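Local coordinates for DnaJ homolog subfamily C member 3 (Mus musculus, PDB 3IEG), which serves as a co-chaperone in the endoplasmic reticulum unfolded protein response, stimulating the HSC70 ATPase, restraining GCN2 kinase and binding misfolded proteins through its TPR repeats, at residues Gln25-Val30 / Tyr41-Val46; Gly78-Lys83 / Cys150-Glu155; Ala138-Leu143 / Ala161-Lys166. All blocks are in the same frame, centred on the assembly; numbering follows the deposited sequence.

Contact 1: residues Gln25-Val30 / Tyr41-Val46; sequences QFHAAV and YRRATV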
loop_
_atom_site.group_PDB
_atom_site.type_symbol
_atom_site.label_atom_id
_atom_site.label_comp_id
_atom_site.label_asym_id
_atom_site.label_seq_id
_atom_site.Cartn_x
_atom_site.Cartn_y
_atom_site.Cartn_z
ATOM N N GLN A 25 35.590 -3.708 13.694
ATOM C CA GLN A 25 36.475 -3.439 14.823
ATOM C C GLN A 25 35.712 -3.223 16.131
ATOM O O GLN A 25 36.103 -3.733 17.190
ATOM C CB GLN A 25 37.323 -2.200 14.540
ATOM C CG GLN A 25 38.370 -2.371 13.440
ATOM C CD GLN A 25 39.367 -3.478 13.737
ATOM O OE1 GLN A 25 39.622 -4.338 12.894
ATOM N NE2 GLN A 25 39.925 -3.467 14.934
ATOM N N PHE A 26 34.625 -2.460 16.053
ATOM C CA PHE A 26 33.815 -2.181 17.224
ATOM C C PHE A 26 33.053 -3.429 17.699
ATOM O O PHE A 26 32.834 -3.585 18.901
ATOM C CB PHE A 26 32.875 -0.994 16.980
ATOM C CG PHE A 26 33.584 0.324 16.758
ATOM C CD1 PHE A 26 33.040 1.281 15.908
ATOM C CD2 PHE A 26 34.793 0.611 17.397
ATOM C CE1 PHE A 26 33.687 2.512 15.707
ATOM C CE2 PHE A 26 35.450 1.830 17.199
ATOM C CZ PHE A 26 34.894 2.784 16.354
ATOM N N HIS A 27 32.661 -4.300 16.761
ATOM C CA HIS A 27 32.113 -5.617 17.092
ATOM C C HIS A 27 33.122 -6.439 17.904
ATOM O O HIS A 27 32.803 -6.979 18.957
ATOM C CB HIS A 27 31.740 -6.396 15.821
ATOM C CG HIS A 27 30.290 -6.309 15.452
ATOM N ND1 HIS A 27 29.863 -5.937 14.192
ATOM C CD2 HIS A 27 29.169 -6.556 16.169
ATOM C CE1 HIS A 27 28.543 -5.955 14.149
ATOM N NE2 HIS A 27 28.097 -6.319 15.339
ATOM N N ALA A 28 34.345 -6.509 17.388
ATOM C CA ALA A 28 35.447 -7.223 18.012
ATOM C C ALA A 28 35.708 -6.692 19.401
ATOM O O ALA A 28 35.939 -7.465 20.326
ATOM C CB ALA A 28 36.708 -7.100 17.155
ATOM N N ALA A 29 35.673 -5.369 19.540
ATOM C CA ALA A 29 35.884 -4.723 20.828
ATOM C C ALA A 29 34.778 -5.106 21.816
ATOM O O ALA A 29 35.059 -5.473 22.957
ATOM C CB ALA A 29 35.951 -3.212 20.656
ATOM N N VAL A 30 33.526 -5.026 21.373
ATOM C CA VAL A 30 32.399 -5.410 22.211
ATOM C C VAL A 30 32.486 -6.884 22.632
ATOM O O VAL A 30 32.246 -7.215 23.788
ATOM C CB VAL A 30 31.059 -5.128 21.513
ATOM C CG1 VAL A 30 29.906 -5.888 22.204
ATOM C CG2 VAL A 30 30.783 -3.626 21.473
ATOM N N TYR A 41 29.020 2.357 22.399
ATOM C CA TYR A 41 28.759 3.678 21.842
ATOM C C TYR A 41 29.391 3.805 20.452
ATOM O O TYR A 41 28.730 4.214 19.508
ATOM C CB TYR A 41 29.224 4.798 22.781
ATOM C CG TYR A 41 28.988 6.184 22.232
ATOM C CD1 TYR A 41 27.686 6.681 22.066
ATOM C CD2 TYR A 41 30.062 7.003 21.865
ATOM C CE1 TYR A 41 27.460 7.952 21.547
ATOM C CE2 TYR A 41 29.849 8.279 21.353
ATOM C CZ TYR A 41 28.548 8.751 21.199
ATOM O OH TYR A 41 28.335 10.019 20.685
ATOM N N ARG A 42 30.660 3.425 20.329
ATOM C CA ARG A 42 31.349 3.495 19.050
ATOM C C ARG A 42 30.609 2.713 17.974
ATOM O O ARG A 42 30.392 3.220 16.853
ATOM C CB ARG A 42 32.787 3.008 19.175
ATOM C CG ARG A 42 33.647 3.827 20.130
ATOM C CD ARG A 42 33.730 5.289 19.729
ATOM N NE ARG A 42 34.661 6.007 20.592
ATOM C CZ ARG A 42 34.617 7.314 20.819
ATOM N NH1 ARG A 42 33.673 8.069 20.265
ATOM N NH2 ARG A 42 35.513 7.864 21.617
ATOM N N ARG A 43 30.196 1.495 18.320
ATOM C CA ARG A 43 29.403 0.702 17.403
ATOM C C ARG A 43 28.113 1.412 17.029
ATOM O O ARG A 43 27.693 1.353 15.889
ATOM C CB ARG A 43 29.099 -0.678 17.967
ATOM C CG ARG A 43 28.584 -1.633 16.894
ATOM C CD ARG A 43 28.533 -3.074 17.361
ATOM N NE ARG A 43 27.507 -3.267 18.374
ATOM C CZ ARG A 43 27.437 -4.320 19.175
ATOM N NH1 ARG A 43 28.337 -5.287 19.081
ATOM N NH2 ARG A 43 26.461 -4.401 20.070
ATOM N N ALA A 44 27.492 2.097 17.978
ATOM C CA ALA A 44 26.239 2.774 17.667
ATOM C C ALA A 44 26.418 3.976 16.739
ATOM O O ALA A 44 25.551 4.239 15.897
ATOM C CB ALA A 44 25.499 3.176 18.933
ATOM N N THR A 45 27.519 4.713 16.890
ATOM C CA THR A 45 27.765 5.856 15.994
ATOM C C THR A 45 28.021 5.367 14.568
ATOM O O THR A 45 27.649 6.048 13.620
ATOM C CB THR A 45 28.883 6.823 16.479
ATOM O OG1 THR A 45 30.132 6.132 16.556
ATOM C CG2 THR A 45 28.562 7.385 17.846
ATOM N N VAL A 46 28.615 4.181 14.418
ATOM C CA VAL A 46 28.769 3.558 13.082
ATOM C C VAL A 46 27.424 3.186 12.441
ATOM O O VAL A 46 27.140 3.634 11.331
ATOM C CB VAL A 46 29.795 2.370 13.049
ATOM C CG1 VAL A 46 29.692 1.603 11.765
ATOM C CG2 VAL A 46 31.207 2.890 13.187
#
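R43 reaches across to F26, H27 and V30, and its side chain meets these three residues of helix 19-32 in turn. At its base, CB of R43 lies 3.9 Å from CB of F26, where the two backbones also come nearest. With CG anti to the backbone N (chi1 -165°) the chain runs on toward H27, and its CD settles over the imidazole face, 3.7 Å from H27 CD2, as a CH-pi contact offset toward the ring's rim. A bend at chi3 (69°) then turns the guanidinium aside. NH1 rests 3.5 Å from V30 CG1, while V30 CG2 covers one face of the flat group. The charge is answered elsewhere: NE forms a salt bridge with D59 on helix 53-66, which fixes the polar end while the methylenes pack against helix 19-32.

F26 carries the other half of the contact. Its ring takes R42 CB almost directly over its centre, 3.3 Å from the centroid, in a second CH-pi contact, and V46 CG2 meets the ring edge in plane, 3.6 Å from F26 CE1. R42 itself continues away from the interface beyond its bend at chi2. The carbonyl O of R42 accepts from V46 N and, at 2.9 Å, from T45 OG1, both from the same face of its plane.

The two segments are close to antiparallel, at 154°, with axes 9.0 Å apart, and they belong to TPR 1 and TPR 2, the repeats whose hydrophobic groove binds misfolded proteins. V30 extends the same pairing to A39 and Y40, earlier on helix 37-50; on the flanks V46 touches L14 of helix 2-15 and A44 packs on D59 and L60 of helix 53-66.

Contact 2: residues Gly78-Lys83 / Cys150-Glu155; sequences GHLLLK and CVWDAE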
loop_
_atom_site.group_PDB
_atom_site.type_symbol
_atom_site.label_atom_id
_atom_site.label_comp_id
_atom_site.label_asym_id
_atom_site.label_seq_id
_atom_site.Cartn_x
_atom_site.Cartn_y
_atom_site.Cartn_z
ATOM N N GLY A 78 17.057 9.851 22.091
ATOM C CA GLY A 78 15.974 10.822 22.022
ATOM C C GLY A 78 15.570 11.157 20.600
ATOM O O GLY A 78 14.384 11.225 20.288
ATOM N N HIS A 79 16.545 11.365 19.729
ATOM C CA HIS A 79 16.253 11.597 18.316
ATOM C C HIS A 79 15.469 10.440 17.685
ATOM O O HIS A 79 14.485 10.672 16.978
ATOM C CB HIS A 79 17.533 11.863 17.509
ATOM C CG HIS A 79 18.248 13.118 17.897
ATOM N ND1 HIS A 79 17.591 14.304 18.143
ATOM C CD2 HIS A 79 19.564 13.372 18.082
ATOM C CE1 HIS A 79 18.470 15.232 18.473
ATOM N NE2 HIS A 79 19.675 14.694 18.438
ATOM N N LEU A 80 15.904 9.209 17.944
ATOM C CA LEU A 80 15.296 8.047 17.308
ATOM C C LEU A 80 13.894 7.847 17.835
ATOM O O LEU A 80 12.992 7.583 17.055
ATOM C CB LEU A 80 16.146 6.763 17.478
ATOM C CG LEU A 80 17.593 6.768 16.955
ATOM C CD1 LEU A 80 18.325 5.452 17.246
ATOM C CD2 LEU A 80 17.621 7.080 15.480
ATOM N N LEU A 81 13.715 7.992 19.149
ATOM C CA LEU A 81 12.384 7.902 19.776
ATOM C C LEU A 81 11.394 8.918 19.209
ATOM O O LEU A 81 10.266 8.566 18.879
ATOM C CB LEU A 81 12.470 8.052 21.304
ATOM C CG LEU A 81 13.247 6.974 22.070
ATOM C CD1 LEU A 81 13.656 7.434 23.475
ATOM C CD2 LEU A 81 12.477 5.664 22.113
ATOM N N LEU A 82 11.808 10.173 19.090
ATOM C CA LEU A 82 10.947 11.176 18.474
ATOM C C LEU A 82 10.512 10.759 17.066
ATOM O O LEU A 82 9.351 10.908 16.707
ATOM C CB LEU A 82 11.639 12.538 18.446
ATOM C CG LEU A 82 10.933 13.722 17.785
ATOM C CD1 LEU A 82 9.537 13.960 18.344
ATOM C CD2 LEU A 82 11.783 14.953 17.968
ATOM N N LYS A 83 11.446 10.231 16.274
ATOM C CA LYS A 83 11.129 9.761 14.925
ATOM C C LYS A 83 10.158 8.572 14.949
ATOM O O LYS A 83 9.331 8.410 14.059
ATOM C CB LYS A 83 12.400 9.381 14.173
ATOM C CG LYS A 83 13.202 10.556 13.603
ATOM C CD LYS A 83 14.133 10.036 12.522
ATOM C CE LYS A 83 15.040 11.104 11.990
ATOM N NZ LYS A 83 15.905 10.500 10.923
ATOM N N CYS A 150 7.415 12.383 12.801
ATOM C CA CYS A 150 7.444 11.037 13.341
ATOM C C CYS A 150 7.234 10.063 12.189
ATOM O O CYS A 150 6.142 9.493 12.012
ATOM C CB CYS A 150 6.372 10.867 14.409
ATOM S SG CYS A 150 6.429 12.102 15.713
ATOM N N VAL A 151 8.290 9.889 11.402
ATOM C CA VAL A 151 8.217 9.164 10.139
ATOM C C VAL A 151 8.205 7.647 10.323
ATOM O O VAL A 151 7.796 6.920 9.420
ATOM C CB VAL A 151 9.360 9.588 9.159
ATOM C CG1 VAL A 151 9.138 11.017 8.631
ATOM C CG2 VAL A 151 10.739 9.472 9.823
ATOM N N TRP A 152 8.641 7.167 11.481
ATOM C CA TRP A 152 8.662 5.732 11.747
ATOM C C TRP A 152 7.569 5.319 12.743
ATOM O O TRP A 152 7.622 4.238 13.338
ATOM C CB TRP A 152 10.048 5.280 12.230
ATOM C CG TRP A 152 11.188 5.654 11.308
ATOM C CD1 TRP A 152 11.143 5.787 9.940
ATOM C CD2 TRP A 152 12.536 5.924 11.689
ATOM N NE1 TRP A 152 12.381 6.139 9.456
ATOM C CE2 TRP A 152 13.256 6.227 10.506
ATOM C CE3 TRP A 152 13.210 5.947 12.918
ATOM C CZ2 TRP A 152 14.613 6.552 10.519
ATOM C CZ3 TRP A 152 14.570 6.272 12.931
ATOM C CH2 TRP A 152 15.252 6.571 11.736
ATOM N N ASP A 153 6.584 6.194 12.915
ATOM C CA ASP A 153 5.434 5.908 13.746
ATOM C C ASP A 153 4.449 5.058 12.944
ATOM O O ASP A 153 3.672 5.571 12.132
ATOM C CB ASP A 153 4.793 7.215 14.200
ATOM C CG ASP A 153 3.725 7.020 15.269
ATOM O OD1 ASP A 153 3.014 5.991 15.263
ATOM O OD2 ASP A 153 3.584 7.918 16.118
ATOM N N ALA A 154 4.496 3.751 13.162
ATOM C CA ALA A 154 3.686 2.831 12.377
ATOM C C ALA A 154 2.201 2.977 12.677
ATOM O O ALA A 154 1.390 2.960 11.764
ATOM C CB ALA A 154 4.146 1.389 12.582
ATOM N N GLU A 155 1.846 3.136 13.948
ATOM C CA GLU A 155 0.435 3.111 14.345
ATOM C C GLU A 155 -0.341 4.353 13.866
ATOM O O GLU A 155 -1.516 4.249 13.502
ATOM C CB GLU A 155 0.240 2.900 15.863
ATOM C CG GLU A 155 1.403 2.242 16.657
ATOM C CD GLU A 155 1.987 0.980 16.024
ATOM O OE1 GLU A 155 1.271 -0.032 15.950
ATOM O OE2 GLU A 155 3.177 1.005 15.623
#
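K83, W152 and C150 bury the most surface where helix 71-84 of TPR 3 meets a type I beta turn, C150 to D153, joining two helices further along the TPR array. The aliphatic part of K83 lies over one face of the W152 indole: CB is 3.7 Å from CE3 of W152, and CD, 3.9 Å from the centroid of the six-membered ring, makes a CH-pi contact. The chain is extended beyond CG, which carries NZ on past the outer rim of the ring. V151 CG2 leans on the same indole face, and L80 CD2 comes to its edge, 4.1 Å from W152 CZ3. Replacing the indole with an alanine is likely to leave the K83 methylenes without the flat surface they lie on and to open a gap beside L80 and S53, the latter on helix 53-66. C150 SG lies 4.5 Å from CD1 of L82, and the residue also touches L87 and M120 of neighbouring helices. D153 ends the turn as an N-cap, its OD1 accepting from L156 N. What joins the two backbones is the bond from W152 N to K83 O, 2.9 Å long with an N-H...O angle of 155°, the donor tilted 32° out of the carbonyl plane.

Contact 3: residues Ala138-Leu143 / Ala161-Lys166; sequences AAITFL and AECFIK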
loop_
_atom_site.group_PDB
_atom_site.type_symbol
_atom_site.label_atom_id
_atom_site.label_comp_id
_atom_site.label_asym_id
_atom_site.label_seq_id
_atom_site.Cartn_x
_atom_site.Cartn_y
_atom_site.Cartn_z
ATOM N N ALA A 138 -10.476 16.114 9.396
ATOM C CA ALA A 138 -9.719 16.867 10.391
ATOM C C ALA A 138 -8.540 16.034 10.871
ATOM O O ALA A 138 -7.418 16.524 10.924
ATOM C CB ALA A 138 -10.600 17.262 11.562
ATOM N N ALA A 139 -8.804 14.773 11.207
ATOM C CA ALA A 139 -7.760 13.845 11.613
ATOM C C ALA A 139 -6.605 13.755 10.602
ATOM O O ALA A 139 -5.437 13.868 11.007
ATOM C CB ALA A 139 -8.339 12.480 11.897
ATOM N N ILE A 140 -6.904 13.590 9.306
ATOM C CA ILE A 140 -5.819 13.459 8.322
ATOM C C ILE A 140 -4.889 14.667 8.383
ATOM O O ILE A 140 -3.661 14.509 8.378
ATOM C CB ILE A 140 -6.260 13.137 6.839
ATOM C CG1 ILE A 140 -6.632 14.397 6.046
ATOM C CG2 ILE A 140 -7.342 12.038 6.752
ATOM C CD1 ILE A 140 -5.625 14.739 4.934
ATOM N N THR A 141 -5.478 15.860 8.481
ATOM C CA THR A 141 -4.729 17.116 8.534
ATOM C C THR A 141 -3.666 17.043 9.617
ATOM O O THR A 141 -2.491 17.286 9.357
ATOM C CB THR A 141 -5.665 18.313 8.779
ATOM O OG1 THR A 141 -6.509 18.483 7.636
ATOM C CG2 THR A 141 -4.873 19.604 9.010
ATOM N N PHE A 142 -4.088 16.666 10.818
ATOM C CA PHE A 142 -3.189 16.566 11.950
ATOM C C PHE A 142 -2.174 15.456 11.742
ATOM O O PHE A 142 -0.995 15.631 12.029
ATOM C CB PHE A 142 -3.963 16.346 13.243
ATOM C CG PHE A 142 -4.913 17.454 13.587
ATOM C CD1 PHE A 142 -6.267 17.197 13.748
ATOM C CD2 PHE A 142 -4.461 18.755 13.781
ATOM C CE1 PHE A 142 -7.161 18.223 14.087
ATOM C CE2 PHE A 142 -5.350 19.783 14.121
ATOM C CZ PHE A 142 -6.696 19.512 14.273
ATOM N N LEU A 143 -2.618 14.319 11.222
ATOM C CA LEU A 143 -1.706 13.197 11.017
ATOM C C LEU A 143 -0.677 13.524 9.954
ATOM O O LEU A 143 0.478 13.144 10.076
ATOM C CB LEU A 143 -2.460 11.905 10.696
ATOM C CG LEU A 143 -3.315 11.312 11.822
ATOM C CD1 LEU A 143 -4.397 10.432 11.231
ATOM C CD2 LEU A 143 -2.502 10.537 12.846
ATOM N N ALA A 161 -4.555 5.630 7.643
ATOM C CA ALA A 161 -5.124 4.704 6.683
ATOM C C ALA A 161 -6.610 4.466 6.981
ATOM O O ALA A 161 -7.442 4.512 6.071
ATOM C CB ALA A 161 -4.344 3.396 6.667
ATOM N N GLU A 162 -6.938 4.246 8.256
ATOM C CA GLU A 162 -8.321 4.135 8.689
ATOM C C GLU A 162 -9.105 5.341 8.207
ATOM O O GLU A 162 -10.243 5.207 7.754
ATOM C CB GLU A 162 -8.420 4.090 10.210
ATOM C CG GLU A 162 -8.505 2.725 10.860
ATOM C CD GLU A 162 -9.371 1.740 10.090
ATOM O OE1 GLU A 162 -10.625 1.869 10.064
ATOM O OE2 GLU A 162 -8.772 0.819 9.512
ATOM N N CYS A 163 -8.510 6.528 8.307
ATOM C CA CYS A 163 -9.221 7.730 7.883
ATOM C C CYS A 163 -9.548 7.625 6.412
ATOM O O CYS A 163 -10.656 7.929 5.985
ATOM C CB CYS A 163 -8.395 8.986 8.138
ATOM S SG CYS A 163 -8.294 9.405 9.847
ATOM N N PHE A 164 -8.569 7.167 5.647
ATOM C CA PHE A 164 -8.709 7.102 4.221
ATOM C C PHE A 164 -9.762 6.088 3.823
ATOM O O PHE A 164 -10.548 6.369 2.919
ATOM C CB PHE A 164 -7.366 6.812 3.542
ATOM C CG PHE A 164 -6.476 8.021 3.415
ATOM C CD1 PHE A 164 -5.110 7.925 3.682
ATOM C CD2 PHE A 164 -6.999 9.262 3.026
ATOM C CE1 PHE A 164 -4.282 9.052 3.565
ATOM C CE2 PHE A 164 -6.180 10.380 2.910
ATOM C CZ PHE A 164 -4.824 10.278 3.184
ATOM N N ILE A 165 -9.805 4.928 4.483
ATOM C CA ILE A 165 -10.854 3.973 4.130
ATOM C C ILE A 165 -12.244 4.564 4.432
ATOM O O ILE A 165 -13.133 4.484 3.595
ATOM C CB ILE A 165 -10.676 2.490 4.663
ATOM C CG1 ILE A 165 -11.749 2.109 5.679
ATOM C CG2 ILE A 165 -9.255 2.176 5.161
ATOM C CD1 ILE A 165 -11.337 2.368 7.141
ATOM N N LYS A 166 -12.400 5.197 5.592
ATOM C CA LYS A 166 -13.660 5.846 5.966
ATOM C C LYS A 166 -14.022 6.956 4.992
ATOM O O LYS A 166 -15.191 7.212 4.733
ATOM C CB LYS A 166 -13.569 6.447 7.368
ATOM C CG LYS A 166 -13.528 5.440 8.486
ATOM C CD LYS A 166 -14.904 4.874 8.777
ATOM C CE LYS A 166 -14.907 4.211 10.125
ATOM N NZ LYS A 166 -16.227 3.679 10.464
#
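L143 N donates to A139 O at 2.9 Å, one turn of helix that sets both side chains on the face turned to C163. The sulfur is their common partner: A139 CB lies 3.7 Å from C163 SG, and L143 CD1 approaches the same SG at 4.3 Å. With SG anti to its own carbonyl carbon (chi1 -73°), the thiol is directed to the small A139 methyl on the opposing helix. I140 has the most surface covered of the residues on its side; its CG2 branch, not the longer CG1 arm, does the touching, 3.5 Å from C163 CB. This is the helix-helix packing of a TPR array, with segment 138-143 in TPR 4 and segment 161-166 in TPR 5, their axes 9.6 Å apart and 149° between their directions. All of the contact across them is apolar. F164 adds its ring at one end, where I140 CG2 meets CE2 of F164 at 4.3 Å, obliquely to the ring. C163 also touches Y136, earlier on the same helix as I140, and F131 of the neighbouring helix 104-132, while L143 extends its packing to L156, L159 and R160 at the earlier turns of helix 154-166.

In the fold
The three contacts lie at different points along an array of TPR helices. Contact 1 lies within the two repeats that form the substrate groove, and contact 3 is about 42 Å from it between centres, with nearest atoms about 27 Å apart. Contact 2 falls between them, about 24 Å from contact 1 between centres, with nearest atoms about 7 Å apart. Contacts 2 and 3 do not touch either, but both use helix 154-166; their segments alternate along the chain, and their centres are about 19 Å apart, the nearest atoms about 6 Å. Contact 2 also differs in span, bringing together segments 67 residues apart, against 11 and 18 in the other two.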